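Local coordinates for DUF4848 domain-containing protein (Bacteroides thetaiotaomicron, PDB 4LB8) that is of unknown function, a DUF4848-family protein made with a signal sequence and probably carried as a lipoprotein at the cell envelope, at residues M27-D32 and I135-V140; N38-V43 and V121-F126; K216-G221 and G241-I246. One frame throughout, in Å; residues are numbered along the deposited sequence.

Contact 1: M27-D32 and I135-V140; sequences MIKFKD and IGDSLV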
loop_
_atom_site.group_PDB
_atom_site.type_symbol
_atom_site.label_atom_id
_atom_site.label_comp_id
_atom_site.label_asym_id
_atom_site.label_seq_id
_atom_site.Cartn_x
_atom_site.Cartn_y
_atom_site.Cartn_z
HETATM N N MSE A 27 0.093 37.626 -20.429
HETATM C CA MSE A 27 1.414 37.486 -19.833
HETATM C C MSE A 27 1.560 38.306 -18.553
HETATM O O MSE A 27 1.237 39.490 -18.551
HETATM C CB MSE A 27 2.488 37.928 -20.861
HETATM C CG MSE A 27 3.936 37.652 -20.426
HETATM SE SE MSE A 27 4.412 35.745 -20.382
HETATM C CE MSE A 27 4.497 35.486 -22.281
ATOM N N ILE A 28 2.095 37.692 -17.485
ATOM C CA ILE A 28 2.454 38.366 -16.228
ATOM C C ILE A 28 3.943 38.719 -16.336
ATOM O O ILE A 28 4.756 37.854 -16.660
ATOM C CB ILE A 28 2.130 37.524 -14.941
ATOM C CG1 ILE A 28 0.623 37.468 -14.628
ATOM C CG2 ILE A 28 2.920 38.005 -13.713
ATOM C CD1 ILE A 28 -0.026 38.685 -13.915
ATOM N N LYS A 29 4.291 39.983 -16.081
ATOM C CA LYS A 29 5.671 40.446 -16.083
ATOM C C LYS A 29 6.010 40.984 -14.697
ATOM O O LYS A 29 5.264 41.790 -14.156
ATOM C CB LYS A 29 5.900 41.514 -17.173
ATOM C CG LYS A 29 7.332 42.057 -17.285
ATOM C CD LYS A 29 7.324 43.443 -17.917
ATOM C CE LYS A 29 8.529 43.793 -18.778
ATOM N NZ LYS A 29 8.532 43.072 -20.094
ATOM N N PHE A 30 7.114 40.502 -14.117
ATOM C CA PHE A 30 7.639 40.980 -12.843
ATOM C C PHE A 30 8.798 41.913 -13.137
ATOM O O PHE A 30 9.425 41.790 -14.194
ATOM C CB PHE A 30 8.070 39.818 -11.931
ATOM C CG PHE A 30 6.910 38.972 -11.476
ATOM C CD1 PHE A 30 6.028 39.434 -10.498
ATOM C CD2 PHE A 30 6.672 37.721 -12.047
ATOM C CE1 PHE A 30 4.938 38.656 -10.093
ATOM C CE2 PHE A 30 5.585 36.946 -11.635
ATOM C CZ PHE A 30 4.732 37.412 -10.654
ATOM N N LYS A 31 9.055 42.870 -12.237
ATOM C CA LYS A 31 10.129 43.869 -12.374
ATOM C C LYS A 31 11.496 43.159 -12.337
ATOM O O LYS A 31 12.322 43.385 -13.220
ATOM C CB LYS A 31 10.000 44.946 -11.263
ATOM C CG LYS A 31 11.105 46.001 -11.201
ATOM C CD LYS A 31 10.786 47.103 -10.177
ATOM C CE LYS A 31 11.574 47.004 -8.885
ATOM N NZ LYS A 31 12.963 47.525 -9.032
ATOM N N ASP A 32 11.686 42.260 -11.350
ATOM C CA ASP A 32 12.919 41.509 -11.099
ATOM C C ASP A 32 12.629 40.177 -10.360
ATOM O O ASP A 32 11.463 39.827 -10.176
ATOM C CB ASP A 32 13.917 42.372 -10.293
ATOM C CG ASP A 32 13.307 43.231 -9.206
ATOM O OD1 ASP A 32 12.446 42.724 -8.452
ATOM O OD2 ASP A 32 13.705 44.393 -9.088
ATOM N N ILE A 135 10.265 37.844 -16.277
ATOM C CA ILE A 135 11.087 38.615 -15.320
ATOM C C ILE A 135 11.776 39.684 -16.166
ATOM O O ILE A 135 12.733 39.370 -16.896
ATOM C CB ILE A 135 12.096 37.771 -14.462
ATOM C CG1 ILE A 135 11.456 36.532 -13.763
ATOM C CG2 ILE A 135 12.872 38.668 -13.472
ATOM C CD1 ILE A 135 10.213 36.756 -13.056
ATOM N N GLY A 136 11.233 40.901 -16.130
ATOM C CA GLY A 136 11.697 42.009 -16.958
ATOM C C GLY A 136 11.581 41.628 -18.424
ATOM O O GLY A 136 10.495 41.264 -18.881
ATOM N N ASP A 137 12.716 41.604 -19.148
ATOM C CA ASP A 137 12.709 41.235 -20.566
ATOM C C ASP A 137 12.965 39.732 -20.771
ATOM O O ASP A 137 13.004 39.269 -21.922
ATOM C CB ASP A 137 13.699 42.085 -21.357
ATOM C CG ASP A 137 13.164 43.475 -21.677
ATOM O OD1 ASP A 137 11.935 43.609 -21.880
ATOM O OD2 ASP A 137 13.981 44.425 -21.745
ATOM N N SER A 138 13.056 38.965 -19.657
ATOM C CA SER A 138 13.316 37.528 -19.715
ATOM C C SER A 138 12.047 36.741 -19.596
ATOM O O SER A 138 11.213 37.015 -18.741
ATOM C CB SER A 138 14.310 37.095 -18.635
ATOM O OG SER A 138 15.530 37.816 -18.711
ATOM N N LEU A 139 11.901 35.753 -20.473
ATOM C CA LEU A 139 10.748 34.865 -20.494
ATOM C C LEU A 139 11.097 33.573 -19.812
ATOM O O LEU A 139 12.084 32.922 -20.156
ATOM C CB LEU A 139 10.279 34.596 -21.936
ATOM C CG LEU A 139 9.245 33.481 -22.119
ATOM C CD1 LEU A 139 7.842 34.035 -22.079
ATOM C CD2 LEU A 139 9.537 32.673 -23.387
ATOM N N VAL A 140 10.253 33.192 -18.856
ATOM C CA VAL A 140 10.388 31.952 -18.137
ATOM C C VAL A 140 9.304 30.994 -18.636
ATOM O O VAL A 140 8.121 31.265 -18.428
ATOM C CB VAL A 140 10.320 32.157 -16.604
ATOM C CG1 VAL A 140 10.534 30.833 -15.872
ATOM C CG2 VAL A 140 11.318 33.214 -16.132
#
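Gly136 receives Phe30 and Lys29 together. Its backbone N donates to Phe30 O over 2.8 Å, nearly in line with that carbonyl, while its own O takes Lys29 NZ at 2.9 Å. The ammonium sits above the plane of the Gly136 carbonyl, about 56° out of it, because the lysine chain arches over the peptide: CG lies anti to the backbone N (chi1 -179°) and the last two torsions bend, laying CE as well against Gly136 O. The same NZ faces Asp137 OD1 at 3.9 Å, a long salt bridge that probably adds some charge attraction to the hydrogen bond. On the other side of the strand, Ile135 spreads its two branches. CD1 meets the Phe30 ring obliquely at CD2, 3.8 Å away, and CG2 rests 3.5 Å from Asp32 C, where the chain turns into helix 33-44. Farther back, the selenomethionine Met27 bends at chi2 and chi3 and brings CE to Leu139 CD1 at 3.7 Å, the two side chains crossing at about a right angle.

The second shell fixes these groups. Phe30 is wedged edge-to-face against both Phe126 and Tyr36, and Tyr36 also packs on Ile135. Asp32 caps the start of helix 33-44 and its OD1 bonds to Ser35, while Lys31 NZ pairs with OD2 in a salt bridge whose hydrogen bond is weak. Ile135 and Ser138 are joined by two backbone bonds that close a type II' turn, in which Gly136 has the positive phi that favours glycine. Phe30 and Ile135 form a parallel bridge in a four-stranded mixed sheet: strand 132-135 of a tight beta hairpin pairs with strand 27-30, and strand 138-141 forms the outer edge.

Contact 2: N38-V43 and V121-F126; sequences NALLKV and VANEYF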
loop_
_atom_site.group_PDB
_atom_site.type_symbol
_atom_site.label_atom_id
_atom_site.label_comp_id
_atom_site.label_asym_id
_atom_site.label_seq_id
_atom_site.Cartn_x
_atom_site.Cartn_y
_atom_site.Cartn_z
ATOM N N ASN A 38 8.672 37.676 -3.935
ATOM C CA ASN A 38 7.816 38.360 -2.971
ATOM C C ASN A 38 6.354 38.157 -3.301
ATOM O O ASN A 38 5.601 37.756 -2.411
ATOM C CB ASN A 38 8.145 39.845 -2.915
ATOM C CG ASN A 38 9.165 40.150 -1.857
ATOM O OD1 ASN A 38 10.377 39.930 -2.035
ATOM N ND2 ASN A 38 8.678 40.574 -0.694
ATOM N N ALA A 39 5.943 38.403 -4.575
ATOM C CA ALA A 39 4.559 38.204 -5.024
ATOM C C ALA A 39 4.120 36.738 -4.873
ATOM O O ALA A 39 2.974 36.488 -4.514
ATOM C CB ALA A 39 4.405 38.639 -6.462
ATOM N N LEU A 40 5.035 35.776 -5.105
ATOM C CA LEU A 40 4.740 34.350 -4.963
ATOM C C LEU A 40 4.379 34.032 -3.467
ATOM O O LEU A 40 3.335 33.405 -3.201
ATOM C CB LEU A 40 5.952 33.526 -5.477
ATOM C CG LEU A 40 5.828 31.984 -5.592
ATOM C CD1 LEU A 40 4.885 31.558 -6.708
ATOM C CD2 LEU A 40 7.194 31.364 -5.796
ATOM N N LEU A 41 5.197 34.545 -2.511
ATOM C CA LEU A 41 5.010 34.378 -1.069
ATOM C C LEU A 41 3.696 34.999 -0.611
ATOM O O LEU A 41 2.903 34.320 0.044
ATOM C CB LEU A 41 6.190 35.001 -0.283
ATOM C CG LEU A 41 6.075 34.946 1.259
ATOM C CD1 LEU A 41 6.159 33.491 1.758
ATOM C CD2 LEU A 41 7.142 35.784 1.898
ATOM N N LYS A 42 3.468 36.292 -0.955
ATOM C CA LYS A 42 2.249 37.023 -0.582
ATOM C C LYS A 42 1.006 36.351 -1.186
ATOM O O LYS A 42 0.080 36.063 -0.439
ATOM C CB LYS A 42 2.314 38.505 -0.973
ATOM C CG LYS A 42 3.501 39.303 -0.412
ATOM C CD LYS A 42 3.319 39.822 1.011
ATOM C CE LYS A 42 4.541 40.577 1.494
ATOM N NZ LYS A 42 4.312 41.229 2.818
ATOM N N VAL A 43 1.012 36.031 -2.494
ATOM C CA VAL A 43 -0.137 35.382 -3.141
ATOM C C VAL A 43 -0.332 33.934 -2.638
ATOM O O VAL A 43 -1.463 33.590 -2.308
ATOM C CB VAL A 43 -0.082 35.448 -4.685
ATOM C CG1 VAL A 43 -1.257 34.708 -5.328
ATOM C CG2 VAL A 43 -0.068 36.898 -5.140
ATOM N N VAL A 121 5.113 24.003 -8.365
ATOM C CA VAL A 121 3.658 24.031 -8.252
ATOM C C VAL A 121 3.038 25.413 -7.961
ATOM O O VAL A 121 2.002 25.743 -8.561
ATOM C CB VAL A 121 3.129 22.961 -7.247
ATOM C CG1 VAL A 121 3.376 21.564 -7.778
ATOM C CG2 VAL A 121 3.709 23.119 -5.836
ATOM N N ALA A 122 3.632 26.196 -7.035
ATOM C CA ALA A 122 3.067 27.497 -6.635
ATOM C C ALA A 122 3.112 28.510 -7.788
ATOM O O ALA A 122 2.339 29.442 -7.776
ATOM C CB ALA A 122 3.764 28.040 -5.398
ATOM N N ASN A 123 3.902 28.252 -8.837
ATOM C CA ASN A 123 3.965 29.127 -10.015
ATOM C C ASN A 123 2.640 29.147 -10.820
ATOM O O ASN A 123 2.477 30.023 -11.672
ATOM C CB ASN A 123 5.118 28.735 -10.918
ATOM C CG ASN A 123 6.424 29.278 -10.437
ATOM O OD1 ASN A 123 6.465 30.276 -9.742
ATOM N ND2 ASN A 123 7.536 28.670 -10.818
ATOM N N GLU A 124 1.697 28.215 -10.518
ATOM C CA GLU A 124 0.367 28.096 -11.135
ATOM C C GLU A 124 -0.415 29.428 -11.046
ATOM O O GLU A 124 -1.204 29.734 -11.940
ATOM C CB GLU A 124 -0.446 26.948 -10.502
ATOM C CG GLU A 124 -0.836 27.132 -9.035
ATOM C CD GLU A 124 -2.082 26.400 -8.571
ATOM O OE1 GLU A 124 -2.793 25.820 -9.424
ATOM O OE2 GLU A 124 -2.367 26.437 -7.353
ATOM N N TYR A 125 -0.162 30.221 -9.997
ATOM C CA TYR A 125 -0.780 31.526 -9.791
ATOM C C TYR A 125 -0.391 32.528 -10.877
ATOM O O TYR A 125 -1.167 33.431 -11.158
ATOM C CB TYR A 125 -0.365 32.104 -8.420
ATOM C CG TYR A 125 -0.746 31.232 -7.246
ATOM C CD1 TYR A 125 -2.078 30.950 -6.966
ATOM C CD2 TYR A 125 0.218 30.750 -6.369
ATOM C CE1 TYR A 125 -2.431 30.109 -5.915
ATOM C CE2 TYR A 125 -0.126 29.943 -5.287
ATOM C CZ TYR A 125 -1.453 29.619 -5.067
ATOM O OH TYR A 125 -1.801 28.821 -4.008
ATOM N N PHE A 126 0.814 32.409 -11.461
ATOM C CA PHE A 126 1.254 33.428 -12.395
ATOM C C PHE A 126 1.464 32.924 -13.829
ATOM O O PHE A 126 1.349 33.749 -14.738
ATOM C CB PHE A 126 2.529 34.104 -11.877
ATOM C CG PHE A 126 2.505 34.599 -10.442
ATOM C CD1 PHE A 126 1.558 35.522 -10.022
ATOM C CD2 PHE A 126 3.471 34.187 -9.533
ATOM C CE1 PHE A 126 1.560 36.009 -8.701
ATOM C CE2 PHE A 126 3.482 34.683 -8.220
ATOM C CZ PHE A 126 2.519 35.580 -7.807
#
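The ring of Phe126 enters edge-first against helix 33-44: CZ lies 3.4 Å from Ala39 O and CE2 3.5 Å from Leu40 CA, both partners in the plane of the ring. Over the centre of one face sits Tyr125 CB, from the neighbouring residue. Val43 CG2 adds to the rim near CZ at 3.9 Å, and Ala39 CB touches the same corner. The Tyr125 ring is used differently, with Val43 CG1 over one of its faces, 4.0 Å from CG. Val43 thus serves both rings, one methyl to each: CG1 stands anti to the backbone N (chi1 177°) and CG2 beside it.

Leu40 lies along the CE2 rim of Phe126. Its CD1 reaches Phe126 CE2 at 3.7 Å and Ala122 CB at 3.9 Å, and the chain crosses the Asn123 side chain at about a right angle. The Asn123 amide is fixed from outside the pair, OD1 by Tyr36 and ND2 by Asp142. Tyr125 OH bonds to Thr256 O of the second subunit, whose Val258 also packs on Leu40, so the buried core continues into the dimer interface. No hydrogen bond joins the two segments; what remains is hydrophobic packing, in which one face of an alpha helix receives Tyr125 from a 3-10 segment and Phe126 from the residue just after it, ahead of a beta hairpin.

Contact 3: K216-G221 and G241-I246; sequences KVNLRG and GIPFAI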
loop_
_atom_site.group_PDB
_atom_site.type_symbol
_atom_site.label_atom_id
_atom_site.label_comp_id
_atom_site.label_asym_id
_atom_site.label_seq_id
_atom_site.Cartn_x
_atom_site.Cartn_y
_atom_site.Cartn_z
ATOM N N LYS A 216 -13.820 -13.142 7.023
ATOM C CA LYS A 216 -15.168 -13.006 6.500
ATOM C C LYS A 216 -15.141 -13.623 5.096
ATOM O O LYS A 216 -14.488 -13.113 4.182
ATOM C CB LYS A 216 -15.602 -11.534 6.494
ATOM C CG LYS A 216 -16.343 -11.106 7.754
ATOM C CD LYS A 216 -16.552 -9.580 7.816
ATOM C CE LYS A 216 -17.724 -9.079 6.983
ATOM N NZ LYS A 216 -17.570 -7.644 6.596
ATOM N N VAL A 217 -15.779 -14.768 4.960
ATOM C CA VAL A 217 -15.765 -15.579 3.742
ATOM C C VAL A 217 -17.168 -15.612 3.123
ATOM O O VAL A 217 -18.153 -15.883 3.820
ATOM C CB VAL A 217 -15.265 -17.011 4.125
ATOM C CG1 VAL A 217 -15.216 -17.954 2.918
ATOM C CG2 VAL A 217 -13.918 -16.967 4.851
ATOM N N ASN A 218 -17.265 -15.327 1.822
ATOM C CA ASN A 218 -18.550 -15.426 1.111
ATOM C C ASN A 218 -18.270 -16.078 -0.224
ATOM O O ASN A 218 -17.834 -15.387 -1.148
ATOM C CB ASN A 218 -19.250 -14.067 0.959
ATOM C CG ASN A 218 -20.642 -14.153 0.380
ATOM O OD1 ASN A 218 -21.284 -15.205 0.331
ATOM N ND2 ASN A 218 -21.139 -13.037 -0.086
ATOM N N LEU A 219 -18.458 -17.404 -0.305
ATOM C CA LEU A 219 -18.114 -18.157 -1.511
ATOM C C LEU A 219 -19.252 -18.976 -2.083
ATOM O O LEU A 219 -20.028 -19.571 -1.337
ATOM C CB LEU A 219 -16.926 -19.117 -1.246
ATOM C CG LEU A 219 -15.607 -18.517 -0.758
ATOM C CD1 LEU A 219 -14.571 -19.614 -0.499
ATOM C CD2 LEU A 219 -15.074 -17.498 -1.725
ATOM N N ARG A 220 -19.290 -19.054 -3.427
ATOM C CA ARG A 220 -20.251 -19.858 -4.189
ATOM C C ARG A 220 -19.614 -21.184 -4.577
ATOM O O ARG A 220 -18.426 -21.211 -4.896
ATOM C CB ARG A 220 -20.743 -19.112 -5.440
ATOM C CG ARG A 220 -21.998 -18.285 -5.197
ATOM C CD ARG A 220 -22.140 -17.110 -6.160
ATOM N NE ARG A 220 -20.870 -16.521 -6.636
ATOM C CZ ARG A 220 -20.173 -15.556 -6.027
ATOM N NH1 ARG A 220 -20.574 -15.075 -4.853
ATOM N NH2 ARG A 220 -19.058 -15.086 -6.574
ATOM N N GLY A 221 -20.395 -22.257 -4.526
ATOM C CA GLY A 221 -19.949 -23.610 -4.841
ATOM C C GLY A 221 -18.899 -24.071 -3.863
ATOM O O GLY A 221 -17.852 -24.600 -4.258
ATOM N N GLY A 241 -22.922 -19.915 -1.155
ATOM C CA GLY A 241 -23.517 -18.589 -1.113
ATOM C C GLY A 241 -23.972 -18.204 0.284
ATOM O O GLY A 241 -24.953 -17.474 0.432
ATOM N N ILE A 242 -23.287 -18.719 1.322
ATOM C CA ILE A 242 -23.606 -18.444 2.727
ATOM C C ILE A 242 -22.429 -17.703 3.344
ATOM O O ILE A 242 -21.365 -18.305 3.560
ATOM C CB ILE A 242 -23.976 -19.710 3.545
ATOM C CG1 ILE A 242 -25.206 -20.435 2.972
ATOM C CG2 ILE A 242 -24.188 -19.354 5.026
ATOM C CD1 ILE A 242 -25.292 -21.945 3.360
ATOM N N PRO A 243 -22.589 -16.384 3.619
ATOM C CA PRO A 243 -21.495 -15.636 4.259
ATOM C C PRO A 243 -21.273 -16.172 5.668
ATOM O O PRO A 243 -22.242 -16.559 6.342
ATOM C CB PRO A 243 -22.007 -14.184 4.263
ATOM C CG PRO A 243 -23.167 -14.161 3.327
ATOM C CD PRO A 243 -23.774 -15.523 3.445
ATOM N N PHE A 244 -20.009 -16.291 6.076
ATOM C CA PHE A 244 -19.705 -16.790 7.397
ATOM C C PHE A 244 -18.365 -16.233 7.866
ATOM O O PHE A 244 -17.562 -15.761 7.059
ATOM C CB PHE A 244 -19.752 -18.337 7.450
ATOM C CG PHE A 244 -18.614 -19.025 6.747
ATOM C CD1 PHE A 244 -18.679 -19.292 5.384
ATOM C CD2 PHE A 244 -17.470 -19.396 7.442
ATOM C CE1 PHE A 244 -17.619 -19.919 4.732
ATOM C CE2 PHE A 244 -16.408 -20.017 6.787
ATOM C CZ PHE A 244 -16.491 -20.274 5.438
ATOM N N ALA A 245 -18.140 -16.284 9.187
ATOM C CA ALA A 245 -16.928 -15.778 9.821
ATOM C C ALA A 245 -16.080 -16.895 10.404
ATOM O O ALA A 245 -16.600 -17.930 10.783
ATOM C CB ALA A 245 -17.298 -14.792 10.910
ATOM N N ILE A 246 -14.767 -16.675 10.440
ATOM C CA ILE A 246 -13.705 -17.509 11.015
ATOM C C ILE A 246 -12.982 -16.632 12.049
ATOM O O ILE A 246 -12.468 -15.560 11.715
ATOM C CB ILE A 246 -12.738 -18.076 9.936
ATOM C CG1 ILE A 246 -13.481 -18.864 8.826
ATOM C CG2 ILE A 246 -11.585 -18.877 10.563
ATOM C CD1 ILE A 246 -12.646 -19.126 7.583
HETATM O O HOH W 1 -19.145 -19.227 1.918
#
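Val217 and Phe244 lie side by side and point the same way from neighbouring strands, the valine against the flat of the ring. Val217 CB stands 4.0 Å from the ring centroid, 24° off the normal, in a CH-pi contact displaced toward the rim, and CG1 touches CE1 at 3.6 Å. Phe244 can lean over its partner because CG sits between the backbone N and the carbonyl carbon (chi1 72°). The second methyl of Val217, CG2, turns to Ile246, meeting CD1 at 3.7 Å, and Phe259 of strand 254-262 packs on both these aliphatic chains.

Beneath the side chains Val217 and Phe244 form an antiparallel hydrogen-bonded pair: each N donates to the other's O, both at 2.9 Å. This places strand 244-247 at the border of a four-stranded antiparallel sheet, next to strand 213-220. A lysine in place of Phe244 has no ring, so Val217 CB would probably lose its CH-pi partner and a charged chain would be likely to sit beside the apolar Val217 and Phe224.

Beyond this pair the regular pairing is not kept, though the chains stay close. Asn218 and Pro243 run alongside each other with OD1 3.7 Å from the proline CG, and Pro243 CA makes a CA-H...O contact with Val217 O. A water accepts from Leu219 N and lies within hydrogen-bonding distance of Ile242 O, between the two backbones; it also lies at the edge of the Phe244 ring, in its plane. Beyond it a single backbone bond, Gly241 N to Leu219 O at 2.9 Å, ties the segments again, its donor tilted 30° from the carbonyl plane.

Contacts 1 and 2 are neighbours, their centres 14 Å apart, and contact 2 is nested along the chain inside the loop that contact 1 closes. Strand 27-30 runs on into helix 33-44, and Phe30 of contact 1 packs on Ala39 and Phe126 of contact 2, so that the apolar sides of the two contacts meet. Contact 1 is partly buried and mixes a backbone bridge with a lysine at its edge; contact 2 is buried and held by apolar side chains. Contact 3 belongs to a separate all-beta region on the opposite side of the chain's centre, about 39 Å from contact 2 at the nearest atoms. It lies at the surface, joining backbone hydrogen bonds and a water to a CH-pi and aliphatic patch.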